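Local coordinates for cystathionine beta-lyase family protein, YNBB B.subtilis ortholog (Clostridium acetobutylicum, PDB 3HVY) that is probably a pyridoxal-phosphate-dependent lyase of the methionine gamma-lyase family that acts on sulfur amino acids and may contribute to aluminium resistance, at residues L28-K33 / C311-E316; K36-I41 / V300-V305; P96-V99 / H103-G106; G234-A239 / E261-Q266. All blocks are in the same frame, centred on the assembly; numbering follows the deposited sequence.

Contact 1 (L28-K33 / C311-E316); sequences LNDVEK and CARIME
D30 and V31 of helix 18-55 meet one residue, R313, on helix 287-317. This is a helix-helix contact with a salt-bridge network of D30, R313 and E316. D30 comes first along the helix. Only OD2 of the D30 carboxylate meets the R313 guanidinium, at 2.8 Å from NE and 3.0 Å from NH2. The grip is side-on: two nitrogens converge on a single oxygen. They come from the same face of the carboxylate, and the two flat groups are turned 55° apart. OD2 lies close to the guanidinium plane, so the arginine is well aimed while the carboxylate is tilted. V31 follows and is buried. Its CG1 packs on R313 CB at 3.7 Å, so the apolar base of the arginine faces valine while its charged end faces aspartate. The R313 chain leaves with CG anti to the backbone N (chi1 -173°) and bends at chi2, which brings the guanidinium edge to D30 OD2. Y326 adds a cation-pi contact to the same group. The two acids probably favour the charged arginine and hold its rotation. Through its other terminal nitrogen, R313 NH1 donates to E316 OE1 at 2.9 Å, with an N-H...O angle of 154°.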
loop_
_atom_site.group_PDB
_atom_site.type_symbol
_atom_site.label_atom_id
_atom_site.label_comp_id
_atom_site.label_asym_id
_atom_site.label_seq_id
_atom_site.Cartn_x
_atom_site.Cartn_y
_atom_site.Cartn_z
ATOM N N LEU D 28 -37.610 -9.442 -16.363
ATOM C CA LEU D 28 -36.438 -9.473 -17.215
ATOM C C LEU D 28 -36.854 -9.238 -18.660
ATOM O O LEU D 28 -36.256 -8.418 -19.377
ATOM C CB LEU D 28 -35.661 -10.778 -17.034
ATOM C CG LEU D 28 -34.218 -10.720 -17.558
ATOM C CD1 LEU D 28 -33.363 -9.783 -16.647
ATOM C CD2 LEU D 28 -33.586 -12.132 -17.653
ATOM N N ASN D 29 -37.912 -9.909 -19.094
ATOM C CA ASN D 29 -38.401 -9.658 -20.459
ATOM C C ASN D 29 -38.836 -8.231 -20.649
ATOM O O ASN D 29 -38.588 -7.644 -21.654
ATOM C CB ASN D 29 -39.580 -10.572 -20.789
ATOM C CG ASN D 29 -39.137 -11.998 -20.981
ATOM O OD1 ASN D 29 -38.000 -12.235 -21.424
ATOM N ND2 ASN D 29 -40.005 -12.962 -20.631
ATOM N N ASP D 30 -39.534 -7.683 -19.673
ATOM C CA ASP D 30 -40.038 -6.328 -19.780
ATOM C C ASP D 30 -38.963 -5.286 -19.919
ATOM O O ASP D 30 -39.179 -4.237 -20.541
ATOM C CB ASP D 30 -40.896 -5.983 -18.553
ATOM C CG ASP D 30 -42.246 -6.697 -18.533
ATOM O OD1 ASP D 30 -42.622 -7.274 -19.552
ATOM O OD2 ASP D 30 -42.969 -6.639 -17.493
ATOM N N VAL D 31 -37.804 -5.513 -19.316
ATOM C CA VAL D 31 -36.753 -4.481 -19.344
ATOM C C VAL D 31 -35.696 -4.667 -20.421
ATOM O O VAL D 31 -34.748 -3.884 -20.510
ATOM C CB VAL D 31 -36.019 -4.353 -17.985
ATOM C CG1 VAL D 31 -37.006 -4.025 -16.842
ATOM C CG2 VAL D 31 -35.187 -5.570 -17.642
ATOM N N GLU D 32 -35.858 -5.672 -21.265
ATOM C CA GLU D 32 -34.840 -5.936 -22.295
ATOM C C GLU D 32 -34.600 -4.766 -23.258
ATOM O O GLU D 32 -33.456 -4.474 -23.581
ATOM C CB GLU D 32 -35.151 -7.198 -23.067
ATOM C CG GLU D 32 -33.943 -7.781 -23.840
ATOM N N LYS D 33 -35.637 -4.083 -23.710
ATOM C CA LYS D 33 -35.440 -2.920 -24.588
ATOM C C LYS D 33 -34.724 -1.771 -23.866
ATOM O O LYS D 33 -33.895 -1.077 -24.466
ATOM C CB LYS D 33 -36.773 -2.431 -25.206
ATOM N N CYS D 311 -34.956 -3.627 -10.773
ATOM C CA CYS D 311 -35.641 -3.491 -9.473
ATOM C C CYS D 311 -37.005 -2.757 -9.614
ATOM O O CYS D 311 -38.031 -3.193 -9.078
ATOM C CB CYS D 311 -34.730 -2.750 -8.499
ATOM S SG CYS D 311 -35.478 -2.476 -6.872
ATOM N N ALA D 312 -36.992 -1.592 -10.268
ATOM C CA ALA D 312 -38.185 -0.824 -10.594
ATOM C C ALA D 312 -39.303 -1.711 -11.178
ATOM O O ALA D 312 -40.437 -1.633 -10.746
ATOM C CB ALA D 312 -37.831 0.335 -11.631
ATOM N N ARG D 313 -38.981 -2.500 -12.210
ATOM C CA ARG D 313 -40.003 -3.321 -12.849
ATOM C C ARG D 313 -40.483 -4.453 -11.971
ATOM O O ARG D 313 -41.693 -4.619 -11.812
ATOM C CB ARG D 313 -39.586 -3.884 -14.196
ATOM C CG ARG D 313 -40.721 -4.580 -14.919
ATOM C CD ARG D 313 -41.970 -3.712 -15.006
ATOM N NE ARG D 313 -42.931 -4.217 -16.020
ATOM C CZ ARG D 313 -44.137 -3.703 -16.277
ATOM N NH1 ARG D 313 -44.626 -2.640 -15.603
ATOM N NH2 ARG D 313 -44.905 -4.307 -17.175
ATOM N N ILE D 314 -39.560 -5.212 -11.367
ATOM C CA ILE D 314 -39.996 -6.336 -10.561
ATOM C C ILE D 314 -40.788 -5.897 -9.313
ATOM O O ILE D 314 -41.778 -6.520 -8.972
ATOM C CB ILE D 314 -38.864 -7.321 -10.223
ATOM C CG1 ILE D 314 -39.473 -8.697 -9.867
ATOM C CG2 ILE D 314 -37.920 -6.779 -9.095
ATOM C CD1 ILE D 314 -38.378 -9.816 -9.553
HETATM N N MSE D 315 -40.410 -4.811 -8.659
HETATM C CA MSE D 315 -41.155 -4.403 -7.468
HETATM C C MSE D 315 -42.545 -3.909 -7.915
HETATM O O MSE D 315 -43.543 -4.079 -7.227
HETATM C CB MSE D 315 -40.388 -3.337 -6.682
HETATM C CG MSE D 315 -39.014 -3.795 -6.168
HETATM SE SE MSE D 315 -39.149 -5.371 -5.075
HETATM C CE MSE D 315 -39.947 -4.577 -3.488
ATOM N N GLU D 316 -42.601 -3.285 -9.083
ATOM C CA GLU D 316 -43.882 -2.877 -9.659
ATOM C C GLU D 316 -44.778 -4.097 -9.998
ATOM O O GLU D 316 -45.971 -4.114 -9.660
ATOM C CB GLU D 316 -43.621 -2.036 -10.883
ATOM C CG GLU D 316 -44.795 -1.624 -11.691
ATOM C CD GLU D 316 -44.419 -0.538 -12.642
ATOM O OE1 GLU D 316 -43.674 -0.802 -13.615
ATOM O OE2 GLU D 316 -44.838 0.589 -12.364
#

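Contact 2 (K36-I41 / V300-V305); sequences KYYDEI and VTIEAV. With EDO (1,2-ethanediol), chain Y.
Y38 packs against I302 and V305 with no hydrogen bond between the two segments. V305 CG1 sits over the centre of the Y38 ring, 3.8 Å from the centroid and only 8° off the ring normal. This is a CH-pi contact. The two side chains cross at about a right angle. With chi1 at 179°, V305 swings CG1 away from its own backbone N and onto the ring. I302 meets the base of the tyrosine: its CG2 touches Y38 CB at 3.8 Å, and its CD1 lies near the same CB. The opposite face of the Y38 ring is covered by Y37 CD1, so the ring is sandwiched between its helix neighbour and V305. The contact is a buried helix-helix interface in which the long helix 18-55 lies against helix 287-317. Further out, the Y38 hydroxyl is hydrogen-bonded to the backbone N of R330, which ties the far end of the ring to a loop. D39 OD1 forms a salt bridge with K306. E303 takes no part in the packing; its OE1 accepts from F411 N. Both its oxygens also hold an ethanediol, probably from the crystallisation liquor: O1 of the diol is 2.6 Å from E303 OE1, and O2 is 2.6 Å from E303 OE2.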
loop_
_atom_site.group_PDB
_atom_site.type_symbol
_atom_site.label_atom_id
_atom_site.label_comp_id
_atom_site.label_asym_id
_atom_site.label_seq_id
_atom_site.Cartn_x
_atom_site.Cartn_y
_atom_site.Cartn_z
ATOM N N LYS D 36 -30.956 -2.516 -23.729
ATOM C CA LYS D 36 -30.270 -2.277 -25.010
ATOM C C LYS D 36 -29.988 -0.804 -25.216
ATOM O O LYS D 36 -28.957 -0.396 -25.779
ATOM C CB LYS D 36 -31.096 -2.849 -26.206
ATOM C CG LYS D 36 -31.071 -4.389 -26.240
ATOM C CD LYS D 36 -31.833 -5.021 -27.429
ATOM N N TYR D 37 -30.902 0.016 -24.744
ATOM C CA TYR D 37 -30.715 1.442 -24.811
ATOM C C TYR D 37 -29.502 1.847 -23.961
ATOM O O TYR D 37 -28.686 2.673 -24.385
ATOM C CB TYR D 37 -31.997 2.121 -24.331
ATOM C CG TYR D 37 -31.889 3.602 -24.103
ATOM C CD1 TYR D 37 -31.505 4.098 -22.873
ATOM C CD2 TYR D 37 -32.232 4.514 -25.115
ATOM C CE1 TYR D 37 -31.430 5.437 -22.665
ATOM C CE2 TYR D 37 -32.163 5.845 -24.915
ATOM C CZ TYR D 37 -31.757 6.308 -23.685
ATOM O OH TYR D 37 -31.685 7.632 -23.441
ATOM N N TYR D 38 -29.390 1.306 -22.751
ATOM C CA TYR D 38 -28.227 1.644 -21.903
ATOM C C TYR D 38 -26.918 1.138 -22.458
ATOM O O TYR D 38 -25.858 1.778 -22.247
ATOM C CB TYR D 38 -28.422 1.203 -20.459
ATOM C CG TYR D 38 -29.556 1.996 -19.820
ATOM C CD1 TYR D 38 -29.453 3.358 -19.622
ATOM C CD2 TYR D 38 -30.751 1.380 -19.487
ATOM C CE1 TYR D 38 -30.528 4.078 -19.076
ATOM C CE2 TYR D 38 -31.813 2.104 -18.948
ATOM C CZ TYR D 38 -31.704 3.429 -18.752
ATOM O OH TYR D 38 -32.803 4.125 -18.262
ATOM N N ASP D 39 -26.968 0.023 -23.175
ATOM C CA ASP D 39 -25.744 -0.511 -23.795
ATOM C C ASP D 39 -25.151 0.443 -24.811
ATOM O O ASP D 39 -23.941 0.464 -25.010
ATOM C CB ASP D 39 -26.017 -1.846 -24.450
ATOM C CG ASP D 39 -26.219 -2.936 -23.457
ATOM O OD1 ASP D 39 -25.909 -2.756 -22.262
ATOM O OD2 ASP D 39 -26.688 -3.975 -23.917
ATOM N N GLU D 40 -26.024 1.160 -25.502
ATOM C CA GLU D 40 -25.631 2.184 -26.502
ATOM C C GLU D 40 -24.898 3.342 -25.856
ATOM O O GLU D 40 -23.865 3.798 -26.346
ATOM C CB GLU D 40 -26.861 2.709 -27.211
ATOM C CG GLU D 40 -27.531 1.627 -28.072
ATOM C CD GLU D 40 -28.872 2.089 -28.629
ATOM O OE1 GLU D 40 -29.211 3.275 -28.443
ATOM O OE2 GLU D 40 -29.580 1.255 -29.222
ATOM N N ILE D 41 -25.448 3.799 -24.733
ATOM C CA ILE D 41 -24.808 4.823 -23.942
ATOM C C ILE D 41 -23.479 4.322 -23.356
ATOM O O ILE D 41 -22.485 5.043 -23.377
ATOM C CB ILE D 41 -25.760 5.304 -22.818
ATOM C CG1 ILE D 41 -26.920 6.119 -23.413
ATOM C CG2 ILE D 41 -25.013 6.165 -21.803
ATOM C CD1 ILE D 41 -27.915 6.581 -22.375
ATOM N N VAL D 300 -19.331 -0.467 -15.114
ATOM C CA VAL D 300 -19.882 -0.718 -13.803
ATOM C C VAL D 300 -21.096 0.163 -13.493
ATOM O O VAL D 300 -22.090 -0.318 -12.921
ATOM C CB VAL D 300 -18.790 -0.629 -12.724
ATOM C CG1 VAL D 300 -19.406 -0.768 -11.344
ATOM C CG2 VAL D 300 -17.752 -1.798 -12.952
ATOM N N THR D 301 -21.054 1.417 -13.941
ATOM C CA THR D 301 -22.188 2.341 -13.755
ATOM C C THR D 301 -23.441 1.783 -14.386
ATOM O O THR D 301 -24.484 1.761 -13.736
ATOM C CB THR D 301 -21.870 3.758 -14.292
ATOM O OG1 THR D 301 -20.785 4.319 -13.545
ATOM C CG2 THR D 301 -23.073 4.702 -14.309
ATOM N N ILE D 302 -23.322 1.185 -15.581
ATOM C CA ILE D 302 -24.458 0.690 -16.290
ATOM C C ILE D 302 -24.933 -0.634 -15.731
ATOM O O ILE D 302 -26.110 -0.945 -15.815
ATOM C CB ILE D 302 -24.209 0.683 -17.808
ATOM C CG1 ILE D 302 -24.105 2.146 -18.308
ATOM C CG2 ILE D 302 -25.348 -0.103 -18.641
ATOM C CD1 ILE D 302 -25.421 2.953 -18.214
ATOM N N GLU D 303 -24.050 -1.399 -15.105
ATOM C CA GLU D 303 -24.509 -2.552 -14.342
ATOM C C GLU D 303 -25.458 -2.086 -13.214
ATOM O O GLU D 303 -26.493 -2.714 -12.963
ATOM C CB GLU D 303 -23.344 -3.314 -13.729
ATOM C CG GLU D 303 -22.398 -3.986 -14.739
ATOM C CD GLU D 303 -23.111 -5.001 -15.620
ATOM O OE1 GLU D 303 -23.610 -6.011 -15.084
ATOM O OE2 GLU D 303 -23.171 -4.795 -16.862
ATOM N N ALA D 304 -25.116 -0.980 -12.566
ATOM C CA ALA D 304 -25.928 -0.465 -11.442
ATOM C C ALA D 304 -27.241 0.118 -11.981
ATOM O O ALA D 304 -28.291 -0.098 -11.404
ATOM C CB ALA D 304 -25.133 0.547 -10.648
ATOM N N VAL D 305 -27.188 0.801 -13.121
ATOM C CA VAL D 305 -28.378 1.288 -13.782
ATOM C C VAL D 305 -29.317 0.130 -14.110
ATOM O O VAL D 305 -30.506 0.200 -13.798
ATOM C CB VAL D 305 -28.095 2.148 -15.023
ATOM C CG1 VAL D 305 -29.422 2.603 -15.697
ATOM C CG2 VAL D 305 -27.224 3.418 -14.695
HETATM C C1 EDO Y . -25.218 -7.811 -17.866
HETATM O O1 EDO Y . -24.553 -7.873 -16.616
HETATM C C2 EDO Y . -25.571 -6.373 -18.161
HETATM O O2 EDO Y . -24.567 -5.675 -18.915
#

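Contact 3 (P96-V99 / H103-G106); sequences PHFV and HAIG
H103 reaches back from its helix to V99 and F98 in the loop just before it. Its CB lies 4.0 Å from V99 CG2. The first torsion, chi1 -174°, sets CG opposite the backbone N, and this carries the ring out to the loop. CG comes next, with F98 CD1 3.8 Å away. CD2 is about as close to the same F98 carbon. F98 CD1 lies over the centre of one imidazole face, so the pair is a T-shaped stack, with the edge of F98 toward the face of H103. The planes stand at 82° and the centroids are 5.2 Å apart. ND1 does the polar work. It accepts the backbone N-H of V99 at 3.2 Å, in a nearly straight bond of 167°; the donor is tilted a little from the ring plane. V99 CG2 also packs on ND1, and F98 CA lies close to it. At the tip, CE1 approaches H97 O. The F98 ring is held from a second direction by A104, whose CB lies over one face, 4.0 Å from the ring centroid, as a CH-pi contact. N100 OD1 accepts from H103 N at the start of this helix. Around the loop, V99 packs on G281 and H103 on V271, both of the third subunit, so this buried turn also lies at a subunit interface. The arrangement is the loop that joins strand 91-95 to helix 101-111, closed by a side-chain-to-backbone hydrogen bond, in what is probably the large domain of a PLP-dependent transferase fold.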
loop_
_atom_site.group_PDB
_atom_site.type_symbol
_atom_site.label_atom_id
_atom_site.label_comp_id
_atom_site.label_asym_id
_atom_site.label_seq_id
_atom_site.Cartn_x
_atom_site.Cartn_y
_atom_site.Cartn_z
ATOM N N PRO D 96 -7.267 11.435 -3.626
ATOM C CA PRO D 96 -7.700 10.457 -2.602
ATOM C C PRO D 96 -7.912 11.169 -1.246
ATOM O O PRO D 96 -8.537 10.644 -0.317
ATOM C CB PRO D 96 -6.491 9.511 -2.518
ATOM C CG PRO D 96 -5.324 10.432 -2.805
ATOM C CD PRO D 96 -5.834 11.319 -3.918
ATOM N N HIS D 97 -7.404 12.385 -1.145
ATOM C CA HIS D 97 -7.493 13.146 0.095
ATOM C C HIS D 97 -8.902 13.560 0.485
ATOM O O HIS D 97 -9.135 13.946 1.654
ATOM C CB HIS D 97 -6.604 14.387 0.031
ATOM C CG HIS D 97 -5.191 14.099 -0.393
ATOM N ND1 HIS D 97 -4.107 14.273 0.442
ATOM C CD2 HIS D 97 -4.691 13.637 -1.574
ATOM C CE1 HIS D 97 -3.003 13.908 -0.200
ATOM N NE2 HIS D 97 -3.327 13.530 -1.425
ATOM N N PHE D 98 -9.837 13.604 -0.458
ATOM C CA PHE D 98 -11.204 13.941 -0.076
ATOM C C PHE D 98 -11.758 12.746 0.722
ATOM O O PHE D 98 -11.646 11.596 0.298
ATOM C CB PHE D 98 -12.096 14.179 -1.260
ATOM C CG PHE D 98 -11.804 15.432 -2.059
ATOM C CD1 PHE D 98 -12.165 16.679 -1.599
ATOM C CD2 PHE D 98 -11.219 15.326 -3.319
ATOM C CE1 PHE D 98 -11.961 17.779 -2.354
ATOM C CE2 PHE D 98 -11.010 16.459 -4.090
ATOM C CZ PHE D 98 -11.365 17.647 -3.621
ATOM N N VAL D 99 -12.365 13.030 1.866
ATOM C CA VAL D 99 -12.798 11.988 2.771
ATOM C C VAL D 99 -14.136 11.394 2.373
ATOM O O VAL D 99 -14.452 10.282 2.809
ATOM C CB VAL D 99 -12.819 12.474 4.263
ATOM C CG1 VAL D 99 -11.427 12.894 4.698
ATOM C CG2 VAL D 99 -13.853 13.596 4.572
ATOM N N HIS D 103 -17.189 16.402 1.118
ATOM C CA HIS D 103 -15.973 17.166 1.250
ATOM C C HIS D 103 -15.683 17.834 -0.077
ATOM O O HIS D 103 -15.384 19.023 -0.103
ATOM C CB HIS D 103 -14.840 16.224 1.653
ATOM C CG HIS D 103 -13.533 16.888 1.961
ATOM N ND1 HIS D 103 -12.439 16.175 2.425
ATOM C CD2 HIS D 103 -13.139 18.183 1.901
ATOM C CE1 HIS D 103 -11.422 16.998 2.591
ATOM N NE2 HIS D 103 -11.825 18.227 2.291
ATOM N N ALA D 104 -15.772 17.096 -1.176
ATOM C CA ALA D 104 -15.516 17.662 -2.519
ATOM C C ALA D 104 -16.523 18.774 -2.865
ATOM O O ALA D 104 -16.136 19.834 -3.362
ATOM C CB ALA D 104 -15.555 16.590 -3.575
ATOM N N ILE D 105 -17.791 18.540 -2.544
ATOM C CA ILE D 105 -18.859 19.500 -2.789
ATOM C C ILE D 105 -18.638 20.744 -1.943
ATOM O O ILE D 105 -18.585 21.856 -2.463
ATOM C CB ILE D 105 -20.270 18.882 -2.551
ATOM C CG1 ILE D 105 -20.582 17.820 -3.639
ATOM C CG2 ILE D 105 -21.370 19.991 -2.537
ATOM C CD1 ILE D 105 -21.622 16.864 -3.229
ATOM N N GLY D 106 -18.434 20.546 -0.651
ATOM C CA GLY D 106 -18.101 21.643 0.257
ATOM C C GLY D 106 -16.906 22.489 -0.155
ATOM O O GLY D 106 -16.958 23.710 -0.049
#

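Contact 4 (G234-A239 / E261-Q266)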
loop_
_atom_site.group_PDB
_atom_site.type_symbol
_atom_site.label_atom_id
_atom_site.label_comp_id
_atom_site.label_asym_id
_atom_site.label_seq_id
_atom_site.Cartn_x
_atom_site.Cartn_y
_atom_site.Cartn_z
ATOM N N GLY D 234 -23.263 23.522 -19.762
ATOM C CA GLY D 234 -23.079 24.843 -19.145
ATOM C C GLY D 234 -22.695 24.924 -17.689
ATOM O O GLY D 234 -22.621 26.016 -17.149
ATOM N N ALA D 235 -22.506 23.801 -17.018
ATOM C CA ALA D 235 -22.083 23.849 -15.650
ATOM C C ALA D 235 -20.669 24.431 -15.619
ATOM O O ALA D 235 -19.823 24.043 -16.439
ATOM C CB ALA D 235 -22.107 22.410 -15.000
ATOM N N ASP D 236 -20.407 25.331 -14.667
ATOM C CA ASP D 236 -19.073 25.915 -14.455
ATOM C C ASP D 236 -18.157 25.066 -13.596
ATOM O O ASP D 236 -16.954 25.136 -13.707
ATOM C CB ASP D 236 -19.205 27.276 -13.797
ATOM C CG ASP D 236 -19.853 28.304 -14.716
ATOM O OD1 ASP D 236 -19.415 28.413 -15.868
ATOM O OD2 ASP D 236 -20.804 28.982 -14.274
ATOM N N ILE D 237 -18.742 24.278 -12.715
ATOM C CA ILE D 237 -18.014 23.465 -11.814
ATOM C C ILE D 237 -18.933 22.370 -11.295
ATOM O O ILE D 237 -20.138 22.570 -11.072
ATOM C CB ILE D 237 -17.363 24.319 -10.682
ATOM C CG1 ILE D 237 -16.496 23.459 -9.768
ATOM C CG2 ILE D 237 -18.386 25.189 -9.942
ATOM C CD1 ILE D 237 -15.657 24.265 -8.703
ATOM N N ILE D 238 -18.352 21.187 -11.171
ATOM C CA ILE D 238 -19.063 20.005 -10.655
ATOM C C ILE D 238 -18.175 19.315 -9.613
ATOM O O ILE D 238 -16.980 19.578 -9.554
ATOM C CB ILE D 238 -19.461 19.017 -11.772
ATOM C CG1 ILE D 238 -18.232 18.352 -12.419
ATOM C CG2 ILE D 238 -20.306 19.704 -12.844
ATOM C CD1 ILE D 238 -18.607 17.250 -13.429
ATOM N N ALA D 239 -18.778 18.448 -8.795
ATOM C CA ALA D 239 -18.070 17.704 -7.760
ATOM C C ALA D 239 -18.751 16.386 -7.549
ATOM O O ALA D 239 -19.988 16.248 -7.782
ATOM C CB ALA D 239 -18.005 18.467 -6.421
ATOM N N GLU D 261 -11.006 26.503 -14.925
ATOM C CA GLU D 261 -9.778 26.588 -14.159
ATOM C C GLU D 261 -9.887 27.568 -12.984
ATOM O O GLU D 261 -9.433 27.278 -11.911
ATOM C CB GLU D 261 -8.610 26.949 -15.053
ATOM C CG GLU D 261 -7.220 26.953 -14.387
ATOM C CD GLU D 261 -6.907 28.260 -13.648
ATOM O OE1 GLU D 261 -7.295 29.350 -14.149
ATOM O OE2 GLU D 261 -6.252 28.200 -12.568
ATOM N N GLU D 262 -10.496 28.705 -13.190
ATOM C CA GLU D 262 -10.616 29.677 -12.127
ATOM C C GLU D 262 -11.314 29.063 -10.924
ATOM O O GLU D 262 -10.852 29.225 -9.829
ATOM C CB GLU D 262 -11.349 30.919 -12.655
ATOM C CG GLU D 262 -11.785 31.919 -11.617
ATOM C CD GLU D 262 -12.527 33.131 -12.221
ATOM O OE1 GLU D 262 -12.838 33.130 -13.441
ATOM O OE2 GLU D 262 -12.828 34.075 -11.452
ATOM N N TYR D 263 -12.427 28.351 -11.130
ATOM C CA TYR D 263 -13.226 27.848 -10.019
ATOM C C TYR D 263 -12.643 26.577 -9.387
ATOM O O TYR D 263 -12.699 26.397 -8.152
ATOM C CB TYR D 263 -14.673 27.642 -10.469
ATOM C CG TYR D 263 -15.241 28.860 -11.175
ATOM C CD1 TYR D 263 -15.013 30.141 -10.681
ATOM C CD2 TYR D 263 -16.012 28.735 -12.321
ATOM C CE1 TYR D 263 -15.536 31.270 -11.319
ATOM C CE2 TYR D 263 -16.576 29.854 -12.954
ATOM C CZ TYR D 263 -16.333 31.124 -12.458
ATOM O OH TYR D 263 -16.859 32.281 -13.100
ATOM N N VAL D 264 -11.987 25.748 -10.198
ATOM C CA VAL D 264 -11.345 24.549 -9.673
ATOM C C VAL D 264 -10.172 25.007 -8.835
ATOM O O VAL D 264 -9.991 24.541 -7.704
ATOM C CB VAL D 264 -10.884 23.597 -10.803
ATOM C CG1 VAL D 264 -10.104 22.409 -10.216
ATOM C CG2 VAL D 264 -12.119 23.112 -11.589
ATOM N N THR D 265 -9.379 25.946 -9.357
ATOM C CA THR D 265 -8.236 26.426 -8.602
ATOM C C THR D 265 -8.630 27.024 -7.247
ATOM O O THR D 265 -7.945 26.777 -6.226
ATOM C CB THR D 265 -7.453 27.423 -9.391
ATOM O OG1 THR D 265 -6.864 26.722 -10.458
ATOM C CG2 THR D 265 -6.329 28.092 -8.553
ATOM N N GLN D 266 -9.704 27.815 -7.203
ATOM C CA GLN D 266 -10.116 28.359 -5.911
ATOM C C GLN D 266 -10.497 27.252 -4.889
ATOM O O GLN D 266 -10.269 27.383 -3.653
ATOM C CB GLN D 266 -11.224 29.364 -6.052
ATOM C CG GLN D 266 -10.833 30.742 -6.644
ATOM C CD GLN D 266 -9.670 31.419 -5.924
ATOM O OE1 GLN D 266 -9.694 31.653 -4.710
ATOM N NE2 GLN D 266 -8.644 31.740 -6.687
HETATM O O HOH W 1 -19.355 31.925 -14.464
#
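Y263 lays its ring beside D236 and its backbone beside I237. The contact packs helix 261-271 on the start of strand 237-241 and the residue before it, in the seven-stranded mixed sheet of the PLP-dependent transferase fold. D236 and Y263 approach at a slant, with the carboxylate and ring planes 67° apart. D236 CB is 3.8 Å from Y263 CE2 and equally near CD2, so the aspartate touches one flank of the phenol. D236 O lies at the ring edge, in its plane. The Y263 side chain also touches I214 of the neighbouring strand 214-218. I237 reaches from the strand to the helix backbone. It is fully extended, with chi1 at -176° and chi2 also near 180°, which drives CD1 to the helix. That methyl lies 3.7 Å from Y263 O and 3.9 Å from Y263 CB. The same carbonyl accepts from N112 ND2, so its polar need is met beside the methyl. The carboxylate of D236 is committed largely to other partners: OD2 forms a salt bridge with R207 and accepts from V215 N. This probably favours its negative charge and fixes its position beside the tyrosine. A water spans the polar ends. It is 2.9 Å from Y263 OH and donates a weak hydrogen bond to D236 OD2 at 3.3 Å.

How the contacts relate
Contacts 1 and 2 join the same two helices, 18-55 and 287-317, about 14 Å apart between centres. Contact 2 is the buried one and is apolar between its segments. Contact 1 lies farther from the chain centre, is only partly buried and adds a salt bridge to a small apolar touch. Contacts 3 and 4 are both buried and belong to the large-sheet region. Contact 3 is local, with a ring stack and one backbone bond. Contact 4 joins sheet and helix by apolar packing and a water. These two touch directly: A239 CB packs on A104 O and on I105 CG1, each at 3.8 Å. Contacts 1 and 3 lie on opposite sides of the chain's centre.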